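Local coordinates for protein elastase inhibitor AFUEI (Aspergillus fumigatus Af293, PDB 3W0D) that inhibits serine elastases, acting as a nanomolar non-competitive inhibitor of the fungus's own elastase and also blocking human leukocyte elastase, at residues P33-H38 / A49-I54. Numbering follows the deposited sequence.
Sequences PIRVLH and ASRLNI
Ile-34 to Val-36 pair in parallel with Leu-52 to Ile-54, the strand axes 4.6 Å apart at closest approach and 25° from exact alignment. Arg-35 uses both its backbone groups, giving its N to Leu-52 O (2.8 Å) and accepting Ile-54 N on its O; Leu-37 N then reaches Ile-54 O, while Leu-52 N bonds only weakly to Pro-33 O.

The side chain of Arg-35 runs alongside Asn-53 on one face of the sheet. Its NE donates to Asn-53 OD1 at 2.7 Å, almost in line with the amide C=O, and NH2 adds a weak second bond to that oxygen. A bend at chi3 (56°) turns the guanidinium over that of Arg-51, whose chain bends likewise. The two groups stack with CZ to CZ at 3.2 Å and planes 24° apart. The C-terminal carboxylate probably helps offset the like charges: Ala-68 OXT forms a salt bridge with Arg-51 NE, lies in a long, weak ion pair with Arg-35 NH2 and accepts Asn-53 ND2, which also bonds to His-66 O, so both ends of the amide are engaged and its rotation is fixed.

Ile-34, Leu-52, Val-36 and Ile-54 line the other face, where Ile-34 CD1 touches Leu-52 CD2 at 3.7 Å.

Within this mixed sheet of the I78 inhibitor, 34-37 is an outer strand and 52-56 the central one, flanked beyond by antiparallel strand 62-67; the segment joining the two parallel strands probably corresponds to the protease-binding loop of chymotrypsin inhibitor 2 relatives. Helix 2-15 packs on Leu-52 through Cys-5, Glu-8 and Ala-9, whereas Arg-35 and Leu-37 meet Ile-43 of strand 42-44, and Leu-37 also packs on Met-45 of the second subunit.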
loop_
_atom_site.group_PDB
_atom_site.type_symbol
_atom_site.label_atom_id
_atom_site.label_comp_id
_atom_site.label_asym_id
_atom_site.label_seq_id
_atom_site.Cartn_x
_atom_site.Cartn_y
_atom_site.Cartn_z
ATOM N N PRO A 33 4.584 -10.800 9.350
ATOM C CA PRO A 33 4.831 -11.579 8.143
ATOM C C PRO A 33 5.249 -10.681 6.962
ATOM O O PRO A 33 5.063 -9.467 6.991
ATOM C CB PRO A 33 3.474 -12.207 7.925
ATOM C CG PRO A 33 2.594 -11.127 8.242
ATOM C CD PRO A 33 3.139 -10.529 9.502
ATOM N N ILE A 34 5.818 -11.284 5.926
ATOM C CA ILE A 34 6.208 -10.569 4.709
ATOM C C ILE A 34 5.379 -11.123 3.559
ATOM O O ILE A 34 5.251 -12.329 3.413
ATOM C CB ILE A 34 7.724 -10.815 4.330
ATOM C CG1 ILE A 34 8.652 -10.539 5.497
ATOM C CG2 ILE A 34 8.131 -9.960 3.132
ATOM C CD1 ILE A 34 8.739 -9.141 5.969
ATOM N N ARG A 35 4.798 -10.220 2.777
ATOM C CA ARG A 35 3.992 -10.584 1.615
ATOM C C ARG A 35 4.539 -9.982 0.338
ATOM O O ARG A 35 4.625 -8.768 0.200
ATOM C CB ARG A 35 2.531 -10.154 1.778
ATOM C CG ARG A 35 1.697 -10.534 0.572
ATOM C CD ARG A 35 0.201 -10.472 0.859
ATOM N NE ARG A 35 -0.193 -9.154 1.342
ATOM C CZ ARG A 35 -1.445 -8.798 1.599
ATOM N NH1 ARG A 35 -2.429 -9.664 1.417
ATOM N NH2 ARG A 35 -1.711 -7.577 2.037
ATOM N N VAL A 36 4.933 -10.850 -0.581
ATOM C CA VAL A 36 5.464 -10.409 -1.852
ATOM C C VAL A 36 4.286 -10.390 -2.838
ATOM O O VAL A 36 3.653 -11.418 -3.089
ATOM C CB VAL A 36 6.560 -11.378 -2.343
ATOM C CG1 VAL A 36 7.235 -10.813 -3.565
ATOM C CG2 VAL A 36 7.584 -11.613 -1.228
ATOM N N LEU A 37 3.985 -9.213 -3.376
ATOM C CA LEU A 37 2.877 -9.052 -4.316
ATOM C C LEU A 37 3.336 -9.157 -5.763
ATOM O O LEU A 37 4.304 -8.509 -6.161
ATOM C CB LEU A 37 2.205 -7.695 -4.105
ATOM C CG LEU A 37 1.482 -7.519 -2.771
ATOM C CD1 LEU A 37 1.222 -6.043 -2.476
ATOM C CD2 LEU A 37 0.182 -8.304 -2.828
ATOM N N HIS A 38 2.634 -9.964 -6.546
ATOM C CA HIS A 38 2.980 -10.134 -7.949
ATOM C C HIS A 38 1.799 -9.800 -8.840
ATOM O O HIS A 38 0.650 -9.866 -8.414
ATOM C CB HIS A 38 3.357 -11.582 -8.267
ATOM C CG HIS A 38 4.391 -12.166 -7.365
ATOM N ND1 HIS A 38 4.084 -12.719 -6.139
ATOM C CD2 HIS A 38 5.724 -12.327 -7.529
ATOM C CE1 HIS A 38 5.186 -13.197 -5.589
ATOM N NE2 HIS A 38 6.195 -12.973 -6.413
ATOM N N ALA A 49 -1.716 -3.523 9.637
ATOM C CA ALA A 49 -0.650 -2.544 9.756
ATOM C C ALA A 49 0.761 -3.109 9.944
ATOM O O ALA A 49 1.743 -2.462 9.566
ATOM C CB ALA A 49 -0.972 -1.587 10.883
ATOM N N SER A 50 0.856 -4.318 10.495
ATOM C CA SER A 50 2.141 -4.949 10.770
ATOM C C SER A 50 2.702 -5.820 9.659
ATOM O O SER A 50 3.774 -6.400 9.820
ATOM C CB SER A 50 2.043 -5.795 12.048
ATOM O OG SER A 50 1.609 -5.023 13.152
ATOM N N ARG A 51 1.992 -5.927 8.543
ATOM C CA ARG A 51 2.452 -6.756 7.435
ATOM C C ARG A 51 3.173 -5.950 6.372
ATOM O O ARG A 51 2.633 -4.976 5.846
ATOM C CB ARG A 51 1.268 -7.492 6.801
ATOM C CG ARG A 51 1.587 -8.179 5.473
ATOM C CD ARG A 51 0.451 -9.085 5.039
ATOM N NE ARG A 51 -0.782 -8.329 4.883
ATOM C CZ ARG A 51 -1.993 -8.865 4.792
ATOM N NH1 ARG A 51 -2.158 -10.184 4.837
ATOM N NH2 ARG A 51 -3.046 -8.071 4.661
ATOM N N LEU A 52 4.394 -6.360 6.051
ATOM C CA LEU A 52 5.178 -5.677 5.031
ATOM C C LEU A 52 4.895 -6.311 3.674
ATOM O O LEU A 52 4.957 -7.538 3.537
ATOM C CB LEU A 52 6.679 -5.788 5.335
ATOM C CG LEU A 52 7.657 -5.167 4.324
ATOM C CD1 LEU A 52 7.734 -3.675 4.539
ATOM C CD2 LEU A 52 9.038 -5.769 4.500
ATOM N N ASN A 53 4.573 -5.468 2.692
ATOM C CA ASN A 53 4.284 -5.901 1.321
ATOM C C ASN A 53 5.353 -5.381 0.381
ATOM O O ASN A 53 5.668 -4.186 0.382
ATOM C CB ASN A 53 2.938 -5.353 0.839
ATOM C CG ASN A 53 1.794 -5.819 1.679
ATOM O OD1 ASN A 53 1.271 -6.917 1.485
ATOM N ND2 ASN A 53 1.398 -4.993 2.639
ATOM N N ILE A 54 5.910 -6.276 -0.420
ATOM C CA ILE A 54 6.927 -5.890 -1.384
ATOM C C ILE A 54 6.308 -6.086 -2.761
ATOM O O ILE A 54 5.998 -7.211 -3.139
ATOM C CB ILE A 54 8.183 -6.790 -1.301
ATOM C CG1 ILE A 54 8.773 -6.794 0.117
ATOM C CG2 ILE A 54 9.203 -6.311 -2.313
ATOM C CD1 ILE A 54 9.261 -5.450 0.593
#